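Local coordinates for protein dual function macrocyclase-peptidase POPB (Galerina marginata, PDB 5N4B) that cleaves peptide bonds after prolyl residues and closes peptides into macrocycles during biosynthesis of the amanitin toxins, at residues Gln70-Ala73 / Glu74-Ala78; Met701-Thr705 / Asp706-Lys710; Asp714-Gly717 / Phe718-Arg721. The protein carries 1 engineered substitution. All coordinates share one frame; numbering follows the deposited sequence.

Contact 1 (Gln70-Ala73 / Glu74-Ala78); sequences QKLA and EKFRA
Glu74 OE1 is reached by two water molecules, and through them the carboxylate is tied back to the preceding helical turn. One water stands 2.8 Å from Glu74 OE1 and also donates to Gln70 O; the other donates to Lys71 O and, weakly, to the same carboxylate oxygen. Each carbonyl also accepts an i to i+4 bond, Gln70 O from Glu74 N and Lys71 O from Lys75 N, and takes its water besides. With CG anti to the backbone N (chi1 176°) and the chain extended, Glu74 carries its carboxylate back beside those carbonyls. A third water joins Gln70 OE1 to Arg77 NH2, lying in the guanidinium plane 3.0 Å from that nitrogen, while Ala73 O lies over the rim of one face of the group.

The inner side of the helix is apolar. Phe76 N donates to Leu72 O over 2.8 Å, and the same carbonyl oxygen lies over the Phe76 ring, 3.2 Å from Phe76 CG. Leu72 CB covers the rim of one ring face, 4.1 Å from Phe76 CE2. Water thus hydrates the outer face, bridging carboxylate and guanidinium and adding a second donor to Gln70 O and Lys71 O, while Leu72, Ala73 and Phe76 are buried.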
ATOM      1  N   GLN A  70     -16.286 -16.467 -16.781  1.00 17.43           N
ATOM      2  CA  GLN A  70     -17.207 -16.942 -15.744  1.00 17.41           C
ATOM      3  C   GLN A  70     -16.674 -18.171 -15.022  1.00 16.30           C
ATOM      4  O   GLN A  70     -16.948 -18.354 -13.813  1.00 17.22           O
ATOM      5  CB  GLN A  70     -18.580 -17.263 -16.347  1.00 17.77           C
ATOM      6  CG  GLN A  70     -19.489 -16.079 -16.365  1.00 25.03           C
ATOM      7  CD  GLN A  70     -20.081 -15.829 -14.998  1.00 25.87           C
ATOM      8  OE1 GLN A  70     -19.433 -15.249 -14.126  1.00 22.60           O
ATOM      9  NE2 GLN A  70     -21.276 -16.334 -14.776  1.00 26.95           N
ATOM     10  N   LYS A  71     -15.961 -19.048 -15.733  1.00 16.58           N
ATOM     11  CA  LYS A  71     -15.332 -20.197 -15.096  1.00 16.21           C
ATOM     12  C   LYS A  71     -14.280 -19.743 -14.086  1.00 16.96           C
ATOM     13  O   LYS A  71     -14.187 -20.281 -12.975  1.00 16.98           O
ATOM     14  CB  LYS A  71     -14.730 -21.157 -16.143  1.00 21.18           C
ATOM     15  CG  LYS A  71     -15.746 -21.653 -17.187  1.00 29.86           C
ATOM     16  CD  LYS A  71     -15.133 -22.675 -18.155  1.00 43.43           C
ATOM     17  CE  LYS A  71     -16.201 -23.363 -19.034  1.00 51.35           C
ATOM     18  NZ  LYS A  71     -17.070 -22.395 -19.781  1.00 55.00           N
ATOM     19  N   LEU A  72     -13.507 -18.725 -14.445  1.00 13.80           N
ATOM     20  CA  LEU A  72     -12.506 -18.209 -13.525  1.00 14.37           C
ATOM     21  C   LEU A  72     -13.163 -17.511 -12.342  1.00 13.85           C
ATOM     22  O   LEU A  72     -12.691 -17.628 -11.217  1.00 14.21           O
ATOM     23  CB  LEU A  72     -11.566 -17.243 -14.240  1.00 13.95           C
ATOM     24  CG  LEU A  72     -10.628 -17.857 -15.225  1.00 15.11           C
ATOM     25  CD1 LEU A  72      -9.739 -16.712 -15.777  1.00 17.39           C
ATOM     26  CD2 LEU A  72      -9.756 -18.974 -14.693  1.00 17.43           C
ATOM     27  N   ALA A  73     -14.262 -16.793 -12.551  1.00 12.67           N
ATOM     28  CA  ALA A  73     -14.953 -16.193 -11.414  1.00 11.59           C
ATOM     29  C   ALA A  73     -15.348 -17.248 -10.382  1.00 11.76           C
ATOM     30  O   ALA A  73     -15.188 -17.049  -9.166  1.00 12.20           O
ATOM     31  CB  ALA A  73     -16.176 -15.424 -11.862  1.00 14.39           C
ATOM     32  N   GLU A  74     -15.892 -18.368 -10.846  1.00 13.47           N
ATOM     33  CA  GLU A  74     -16.282 -19.455  -9.956  1.00 13.84           C
ATOM     34  C   GLU A  74     -15.082 -19.985  -9.188  1.00 13.28           C
ATOM     35  O   GLU A  74     -15.156 -20.211  -7.970  1.00 13.29           O
ATOM     36  CB  GLU A  74     -16.917 -20.545 -10.808  1.00 16.30           C
ATOM     37  CG  GLU A  74     -17.311 -21.793 -10.107  1.00 26.07           C
ATOM     38  CD  GLU A  74     -17.812 -22.933 -11.033  1.00 23.72           C
ATOM     39  OE1 GLU A  74     -18.044 -22.730 -12.298  1.00 31.14           O
ATOM     40  OE2 GLU A  74     -17.865 -24.056 -10.504  1.00 22.75           O
ATOM     41  N   LYS A  75     -13.963 -20.212  -9.881  1.00 13.33           N
ATOM     42  CA  LYS A  75     -12.760 -20.733  -9.224  1.00 11.84           C
ATOM     43  C   LYS A  75     -12.183 -19.708  -8.243  1.00 11.03           C
ATOM     44  O   LYS A  75     -11.735 -20.070  -7.155  1.00 11.87           O
ATOM     45  CB  LYS A  75     -11.692 -21.071 -10.269  1.00 14.09           C
ATOM     46  CG  LYS A  75     -12.042 -22.204 -11.239  1.00 18.28           C
ATOM     47  CD  LYS A  75     -10.973 -22.301 -12.358  1.00 22.08           C
ATOM     48  CE  LYS A  75     -11.317 -23.340 -13.432  1.00 28.20           C
ATOM     49  NZ  LYS A  75     -11.363 -24.696 -12.893  1.00 34.60           N
ATOM     50  N   PHE A  76     -12.181 -18.435  -8.619  1.00 10.49           N
ATOM     51  CA  PHE A  76     -11.566 -17.395  -7.794  1.00  9.37           C
ATOM     52  C   PHE A  76     -12.401 -17.122  -6.545  1.00  9.76           C
ATOM     53  O   PHE A  76     -11.853 -16.921  -5.461  1.00 10.65           O
ATOM     54  CB  PHE A  76     -11.418 -16.097  -8.585  1.00 10.66           C
ATOM     55  CG  PHE A  76     -10.357 -16.128  -9.686  1.00 10.75           C
ATOM     56  CD1 PHE A  76      -9.456 -17.154  -9.781  1.00 10.97           C
ATOM     57  CD2 PHE A  76     -10.307 -15.109 -10.606  1.00 11.32           C
ATOM     58  CE1 PHE A  76      -8.441 -17.122 -10.758  1.00 13.14           C
ATOM     59  CE2 PHE A  76      -9.316 -15.074 -11.624  1.00 12.46           C
ATOM     60  CZ  PHE A  76      -8.408 -16.079 -11.691  1.00 12.82           C
ATOM     61  N   ARG A  77     -13.719 -17.045  -6.696  1.00  9.68           N
ATOM     62  CA  ARG A  77     -14.568 -16.873  -5.523  1.00 11.07           C
ATOM     63  C   ARG A  77     -14.338 -17.989  -4.525  1.00 10.08           C
ATOM     64  O   ARG A  77     -14.186 -17.737  -3.332  1.00 10.47           O
ATOM     65  CB  ARG A  77     -16.024 -16.854  -5.964  1.00  9.93           C
ATOM     66  CG  ARG A  77     -17.003 -16.385  -4.895  1.00 12.22           C
ATOM     67  CD  ARG A  77     -18.470 -16.460  -5.337  1.00 13.71           C
ATOM     68  NE  ARG A  77     -18.751 -15.730  -6.611  1.00 16.39           N
ATOM     69  CZ  ARG A  77     -18.969 -16.283  -7.774  1.00 19.23           C
ATOM     70  NH1 ARG A  77     -18.965 -17.603  -7.937  1.00 21.07           N
ATOM     71  NH2 ARG A  77     -19.233 -15.505  -8.816  1.00 19.22           N
ATOM     72  N   ALA A  78     -14.257 -19.232  -5.009  1.00 10.26           N
ATOM     73  CA  ALA A  78     -14.003 -20.346  -4.094  1.00 10.43           C
ATOM     74  C   ALA A  78     -12.649 -20.208  -3.421  1.00  9.44           C
ATOM     75  O   ALA A  78     -12.504 -20.495  -2.231  1.00 10.20           O
ATOM     76  CB  ALA A  78     -14.136 -21.668  -4.836  1.00 12.23           C
TER
HETATM   77  O   HOH W   1     -19.751 -16.677 -11.480  1.00 16.09           O
HETATM   78  O   HOH W   2     -19.154 -20.594 -13.675  1.00 20.49           O
HETATM   79  O   HOH W   3     -15.199 -22.971 -13.139  1.00 22.56           O

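Contact 2 (Met701-Thr705 / Asp706-Lys710); sequences MGKPT and DKNVK
Lys703, in the loop leading into helix 705-722, lays its side chain across Asn708. Its CB lies 3.4 Å from Asn708 OD1 and also faces the amide carbon CG. With chi1 at -62° and the chain extended beyond CG, Lys703 carries its methylenes past the amide: CG is 3.9 Å from Asn708 OD1, and CD passes 3.6 Å from that oxygen. Lys703 CD also meets Lys707 CG at 4.1 Å in one of the two conformers of Lys707. At the tip, Lys703 NZ forms salt bridges with Asp693 and Asp711 and a hydrogen bond with Asn659.

The other end of the Asn708 amide is held by water: one molecule accepts from both Asn708 ND2 and Lys703 N, linking the incoming loop to the helix. Pro704 occupies the N-cap position, and Pro704 O accepts from Asn708 N at 3.0 Å, nearly along the C=O axis. Thr705 O takes Val709 N in the next such bond, over 2.9 Å. Asp706, with CG between the backbone N and the carbonyl carbon (chi1 57°), receives a weak bond from Lys707 N at OD1.

Both lysines gather on Asp693, Lys703 in a salt bridge and Lys707 in a long, weak ion pair. Lys703, whose side chain lies about 9 Å from that of the charge-relay residue Asp662, thereby ties the helix start to Asp693 and Asn659.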
ATOM      1  N   MET A 701     -11.372   3.738   0.715  1.00 16.55           N
ATOM      2  CA  MET A 701     -12.365   2.686   0.646  1.00 15.58           C
ATOM      3  C   MET A 701     -11.981   1.679  -0.414  1.00 13.63           C
ATOM      4  O   MET A 701     -11.408   2.020  -1.460  1.00 18.88           O
ATOM      5  CB  MET A 701     -13.733   3.277   0.291  1.00 14.02           C
ATOM      6  CG  MET A 701     -14.296   4.129   1.392  1.00 16.46           C
ATOM      7  SD  MET A 701     -15.923   4.804   1.026  1.00 18.03           S
ATOM      8  CE  MET A 701     -16.966   3.342   1.057  1.00 18.39           C
ATOM      9  N   GLY A 702     -12.378   0.454  -0.161  1.00 15.91           N
ATOM     10  CA  GLY A 702     -12.283  -0.610  -1.128  1.00 14.53           C
ATOM     11  C   GLY A 702     -13.629  -0.949  -1.759  1.00 15.66           C
ATOM     12  O   GLY A 702     -14.682  -0.482  -1.359  1.00 18.37           O
ATOM     13  N   LYS A 703     -13.552  -1.795  -2.760  1.00 17.00           N
ATOM     14  CA  LYS A 703     -14.747  -2.293  -3.425  1.00 17.33           C
ATOM     15  C   LYS A 703     -15.350  -3.452  -2.651  1.00 14.94           C
ATOM     16  O   LYS A 703     -14.644  -4.130  -1.896  1.00 16.76           O
ATOM     17  CB  LYS A 703     -14.363  -2.817  -4.803  1.00 20.72           C
ATOM     18  CG  LYS A 703     -13.784  -1.788  -5.744  1.00 23.22           C
ATOM     19  CD  LYS A 703     -13.612  -2.344  -7.097  1.00 23.30           C
ATOM     20  CE  LYS A 703     -12.947  -1.300  -7.971  1.00 28.42           C
ATOM     21  NZ  LYS A 703     -13.250  -1.499  -9.409  1.00 31.13           N
ATOM     22  N   PRO A 704     -16.620  -3.769  -2.895  1.00 14.21           N
ATOM     23  CA  PRO A 704     -17.183  -4.991  -2.308  1.00 13.77           C
ATOM     24  C   PRO A 704     -16.465  -6.225  -2.845  1.00 12.10           C
ATOM     25  O   PRO A 704     -15.979  -6.244  -3.973  1.00 12.35           O
ATOM     26  CB  PRO A 704     -18.650  -4.968  -2.732  1.00 18.06           C
ATOM     27  CG  PRO A 704     -18.919  -3.520  -3.208  1.00 25.21           C
ATOM     28  CD  PRO A 704     -17.599  -3.006  -3.690  1.00 15.56           C
ATOM     29  N   THR A 705     -16.451  -7.274  -2.034  1.00 11.92           N
ATOM     30  CA  THR A 705     -15.751  -8.504  -2.415  1.00 11.75           C
ATOM     31  C   THR A 705     -16.266  -9.064  -3.738  1.00 12.83           C
ATOM     32  O   THR A 705     -15.486  -9.515  -4.571  1.00 11.97           O
ATOM     33  CB  THR A 705     -15.921  -9.539  -1.318  1.00 16.50           C
ATOM     34  OG1 THR A 705     -15.394  -8.993  -0.112  1.00 20.90           O
ATOM     35  CG2 THR A 705     -15.130 -10.792  -1.651  1.00 17.97           C
ATOM     36  N   ASP A 706     -17.576  -9.064  -3.941  1.00 12.25           N
ATOM     37  CA  ASP A 706     -18.111  -9.649  -5.160  1.00  9.58           C
ATOM     38  C   ASP A 706     -17.609  -8.925  -6.405  1.00 10.44           C
ATOM     39  O   ASP A 706     -17.307  -9.556  -7.431  1.00 11.94           O
ATOM     40  CB  ASP A 706     -19.633  -9.830  -5.098  1.00 11.58           C
ATOM     41  CG  ASP A 706     -20.444  -8.548  -4.831  1.00 15.42           C
ATOM     42  OD1 ASP A 706     -19.928  -7.399  -4.916  1.00 15.08           O
ATOM     43  OD2 ASP A 706     -21.694  -8.708  -4.554  1.00 15.19           O
ATOM     44  N   LYS A 707     -17.499  -7.606  -6.332  1.00 11.02           N
ATOM     45  CA  LYS A 707     -16.949  -6.847  -7.452  0.61 12.64           C
ATOM     46  C   LYS A 707     -15.461  -7.119  -7.637  1.00 11.69           C
ATOM     47  O   LYS A 707     -14.979  -7.204  -8.787  1.00 13.04           O
ATOM     48  CB  LYS A 707     -17.238  -5.357  -7.259  0.61 13.57           C
ATOM     49  CG  LYS A 707     -16.820  -4.484  -8.416  0.61 16.17           C
ATOM     50  CD  LYS A 707     -17.466  -4.868  -9.716  0.61 17.93           C
ATOM     51  CE  LYS A 707     -17.174  -3.885 -10.870  0.61 19.60           C
ATOM     52  NZ  LYS A 707     -17.878  -2.555 -10.821  0.61 21.87           N
ATOM     53  N   ASN A 708     -14.697  -7.222  -6.547  1.00 10.73           N
ATOM     54  CA  ASN A 708     -13.279  -7.570  -6.640  1.00 11.17           C
ATOM     55  C   ASN A 708     -13.105  -8.910  -7.348  1.00 10.81           C
ATOM     56  O   ASN A 708     -12.243  -9.066  -8.221  1.00 11.24           O
ATOM     57  CB  ASN A 708     -12.631  -7.557  -5.262  1.00 11.34           C
ATOM     58  CG  ASN A 708     -12.294  -6.149  -4.796  1.00 23.51           C
ATOM     59  OD1 ASN A 708     -12.101  -5.248  -5.607  1.00 27.03           O
ATOM     60  ND2 ASN A 708     -12.205  -5.964  -3.483  1.00 29.77           N
ATOM     61  N   VAL A 709     -13.955  -9.899  -7.029  1.00 10.50           N
ATOM     62  CA  VAL A 709     -13.853 -11.213  -7.687  1.00 10.62           C
ATOM     63  C   VAL A 709     -14.160 -11.100  -9.164  1.00 11.68           C
ATOM     64  O   VAL A 709     -13.445 -11.674 -10.015  1.00 11.38           O
ATOM     65  CB  VAL A 709     -14.772 -12.220  -6.974  1.00 12.05           C
ATOM     66  CG1 VAL A 709     -14.934 -13.484  -7.831  1.00 14.48           C
ATOM     67  CG2 VAL A 709     -14.228 -12.547  -5.575  1.00 13.41           C
ATOM     68  N   LYS A 710     -15.213 -10.362  -9.505  1.00 10.93           N
ATOM     69  CA  LYS A 710     -15.596 -10.197 -10.892  1.00 11.07           C
ATOM     70  C   LYS A 710     -14.488  -9.507 -11.660  1.00 12.12           C
ATOM     71  O   LYS A 710     -14.128  -9.936 -12.767  1.00 12.27           O
ATOM     72  CB  LYS A 710     -16.903  -9.397 -10.951  1.00 12.79           C
ATOM     73  CG  LYS A 710     -17.566  -9.369 -12.315  1.00 18.65           C
ATOM     74  CD  LYS A 710     -17.087  -8.248 -13.234  1.00 17.54           C
ATOM     75  CE  LYS A 710     -17.891  -8.221 -14.554  1.00 17.89           C
ATOM     76  NZ  LYS A 710     -17.368  -7.177 -15.484  1.00 19.37           N
TER
HETATM   77  O   HOH W   4     -11.121  -3.294  -2.931  1.00 37.43           O

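Contact 3 (Asp714-Gly717 / Phe718-Arg721); sequences DKWG and FIAR
Phe718, Gly717 and Ile719 have the most surface buried in this turn of helix 705-722, and each meets the other half of the turn in a different way. Phe718 does so close to the backbone. Its N donates to Asp714 O at 2.9 Å, and its CB rests 3.2 Å from the same carbonyl oxygen. With CG anti to the backbone N (chi1 177°), the ring leads away from the preceding turn and is not packed against its side chains.

Gly717 offers only backbone. Its carbonyl O receives Arg721 N over 3.0 Å, with a nearly straight N-H...O angle of 169°. The donor is tilted 25° from the carbonyl plane.

Ile719 makes the main side-chain contact. Its N bonds to Lys715 O, and CG1 stays 3.5 Å from that oxygen. From there, in one of the two conformers of Trp716, Ile719 CD1 reaches the six-membered part of the indole, 3.5 Å from Trp716 CZ3 and nearly as close to CE3. The methyl approaches obliquely, and both side chains leave the helix in one direction and run next to each other. In that conformer Lys715 CE covers the rim of one indole face, so the ring is bordered by both its preceding neighbour and the residue three places on. The charged end of Lys715 is engaged elsewhere, in a salt bridge with Glu602 and a hydrogen bond with Asn575.

The flanks of the turn face different elements of the fold. Trp716 and Ile719 pack on Ile493 of strand 492-495, part of the central mixed sheet. Ala720 meets helix 510-519 through Phe515 and Tyr519, while Phe718 is covered by Tyr62 and Leu63 of helix 46-64.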
ATOM      1  N   ASP A 714     -12.161 -10.902 -14.861  1.00 10.22           N
ATOM      2  CA  ASP A 714     -11.999 -10.172 -16.127  1.00 10.90           C
ATOM      3  C   ASP A 714     -10.521  -9.980 -16.458  1.00 12.20           C
ATOM      4  O   ASP A 714     -10.103 -10.198 -17.597  1.00 12.67           O
ATOM      5  CB  ASP A 714     -12.631  -8.790 -16.014  1.00 11.96           C
ATOM      6  CG  ASP A 714     -14.141  -8.762 -16.159  1.00 14.51           C
ATOM      7  OD1 ASP A 714     -14.731  -9.776 -16.511  1.00 15.65           O
ATOM      8  OD2 ASP A 714     -14.738  -7.668 -15.908  1.00 17.21           O
ATOM      9  N   LYS A 715      -9.733  -9.560 -15.478  1.00 10.83           N
ATOM     10  CA  LYS A 715      -8.317  -9.261 -15.700  1.00  9.97           C
ATOM     11  C   LYS A 715      -7.543 -10.512 -16.092  1.00 10.38           C
ATOM     12  O   LYS A 715      -6.848 -10.548 -17.118  1.00  9.99           O
ATOM     13  CB  LYS A 715      -7.693  -8.663 -14.430  1.00 13.35           C
ATOM     14  CG  LYS A 715      -6.217  -8.654 -14.410  1.00 15.97           C
ATOM     15  CD  LYS A 715      -5.706  -7.800 -13.261  1.00 23.00           C
ATOM     16  CE  LYS A 715      -5.702  -8.509 -11.989  1.00 24.16           C
ATOM     17  NZ  LYS A 715      -4.610  -7.896 -11.097  1.00 27.77           N
ATOM     18  N   TRP A 716      -7.656 -11.561 -15.268  1.00  9.41           N
ATOM     19  CA  TRP A 716      -6.871 -12.762 -15.514  0.51  9.85           C
ATOM     20  C   TRP A 716      -7.425 -13.530 -16.707  1.00 10.54           C
ATOM     21  O   TRP A 716      -6.664 -14.162 -17.450  1.00 11.87           O
ATOM     22  CB  TRP A 716      -6.787 -13.635 -14.252  0.51 10.23           C
ATOM     23  CG  TRP A 716      -6.130 -12.948 -13.097  0.51 10.76           C
ATOM     24  CD1 TRP A 716      -6.669 -12.735 -11.851  0.51  9.09           C
ATOM     25  CD2 TRP A 716      -4.827 -12.352 -13.075  0.51 12.87           C
ATOM     26  NE1 TRP A 716      -5.774 -12.058 -11.064  0.51 12.77           N
ATOM     27  CE2 TRP A 716      -4.645 -11.787 -11.793  0.51  9.53           C
ATOM     28  CE3 TRP A 716      -3.805 -12.240 -14.016  0.51 14.01           C
ATOM     29  CZ2 TRP A 716      -3.471 -11.130 -11.420  0.51 13.83           C
ATOM     30  CZ3 TRP A 716      -2.643 -11.582 -13.651  0.51 20.03           C
ATOM     31  CH2 TRP A 716      -2.479 -11.042 -12.367  0.51 15.99           C
ATOM     32  N   GLY A 717      -8.730 -13.462 -16.930  1.00 10.26           N
ATOM     33  CA  GLY A 717      -9.297 -14.071 -18.136  1.00 10.92           C
ATOM     34  C   GLY A 717      -8.858 -13.364 -19.404  1.00 10.47           C
ATOM     35  O   GLY A 717      -8.565 -14.009 -20.425  1.00 11.39           O
ATOM     36  N   PHE A 718      -8.780 -12.048 -19.343  1.00  9.90           N
ATOM     37  CA  PHE A 718      -8.273 -11.276 -20.479  1.00 10.70           C
ATOM     38  C   PHE A 718      -6.854 -11.697 -20.797  1.00  8.87           C
ATOM     39  O   PHE A 718      -6.498 -11.927 -21.952  1.00 10.97           O
ATOM     40  CB  PHE A 718      -8.367  -9.786 -20.193  1.00 10.28           C
ATOM     41  CG  PHE A 718      -7.785  -8.912 -21.290  1.00 10.12           C
ATOM     42  CD1 PHE A 718      -8.616  -8.496 -22.310  1.00 13.94           C
ATOM     43  CD2 PHE A 718      -6.484  -8.521 -21.270  1.00 12.09           C
ATOM     44  CE1 PHE A 718      -8.143  -7.704 -23.362  1.00 13.17           C
ATOM     45  CE2 PHE A 718      -5.986  -7.720 -22.306  1.00 11.06           C
ATOM     46  CZ  PHE A 718      -6.815  -7.313 -23.328  1.00 12.00           C
ATOM     47  N   ILE A 719      -6.021 -11.774 -19.768  1.00  9.10           N
ATOM     48  CA  ILE A 719      -4.646 -12.178 -19.966  1.00 10.73           C
ATOM     49  C   ILE A 719      -4.600 -13.584 -20.548  1.00 12.52           C
ATOM     50  O   ILE A 719      -3.856 -13.854 -21.494  1.00 11.37           O
ATOM     51  CB  ILE A 719      -3.857 -12.064 -18.657  1.00 11.90           C
ATOM     52  CG1 ILE A 719      -3.559 -10.596 -18.324  1.00  9.86           C
ATOM     53  CG2 ILE A 719      -2.558 -12.868 -18.754  1.00 11.38           C
ATOM     54  CD1 ILE A 719      -3.055 -10.366 -16.945  1.00 14.33           C
ATOM     55  N   ALA A 720      -5.364 -14.522 -19.977  1.00 10.58           N
ATOM     56  CA  ALA A 720      -5.301 -15.905 -20.444  1.00 12.09           C
ATOM     57  C   ALA A 720      -5.664 -16.015 -21.915  1.00 13.10           C
ATOM     58  O   ALA A 720      -4.967 -16.686 -22.696  1.00 13.58           O
ATOM     59  CB  ALA A 720      -6.215 -16.807 -19.622  1.00 13.02           C
ATOM     60  N   ARG A 721      -6.731 -15.346 -22.326  1.00 12.46           N
ATOM     61  CA  ARG A 721      -7.131 -15.397 -23.739  1.00 13.70           C
ATOM     62  C   ARG A 721      -6.081 -14.734 -24.623  1.00 15.39           C
ATOM     63  O   ARG A 721      -5.732 -15.269 -25.682  1.00 15.66           O
ATOM     64  CB  ARG A 721      -8.497 -14.745 -23.935  1.00 15.24           C
ATOM     65  CG  ARG A 721      -8.843 -14.679 -25.396  1.00 19.95           C
ATOM     66  CD  ARG A 721     -10.302 -14.718 -25.683  1.00 37.04           C
ATOM     67  NE  ARG A 721     -10.843 -16.040 -25.380  1.00 41.89           N
ATOM     68  CZ  ARG A 721     -12.038 -16.427 -25.785  1.00 32.32           C
ATOM     69  NH1 ARG A 721     -12.504 -17.629 -25.458  1.00 33.07           N
ATOM     70  NH2 ARG A 721     -12.771 -15.589 -26.507  1.00 41.06           N
TER

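Contact 1 comes first along the chain, in helix 68-80; contacts 2 and 3 follow near the C-terminal end, at the start and farther along helix 705-722. The centres of contacts 1 and 2 lie 14 Å apart. Those of contacts 1 and 3 are separated by 12 Å, and those of contacts 2 and 3 by 17 Å. The two helices touch at both levels: Val709 CG1 packs 3.8 Å from Ala73 O, while Phe76 meets Trp716 with ring planes at about 90°. Leu72 CD1 also rests on Gly717. An N-terminal helix preceding the propeller blades is thus packed against the last long helix of the peptidase domain, joining distant parts of the sequence.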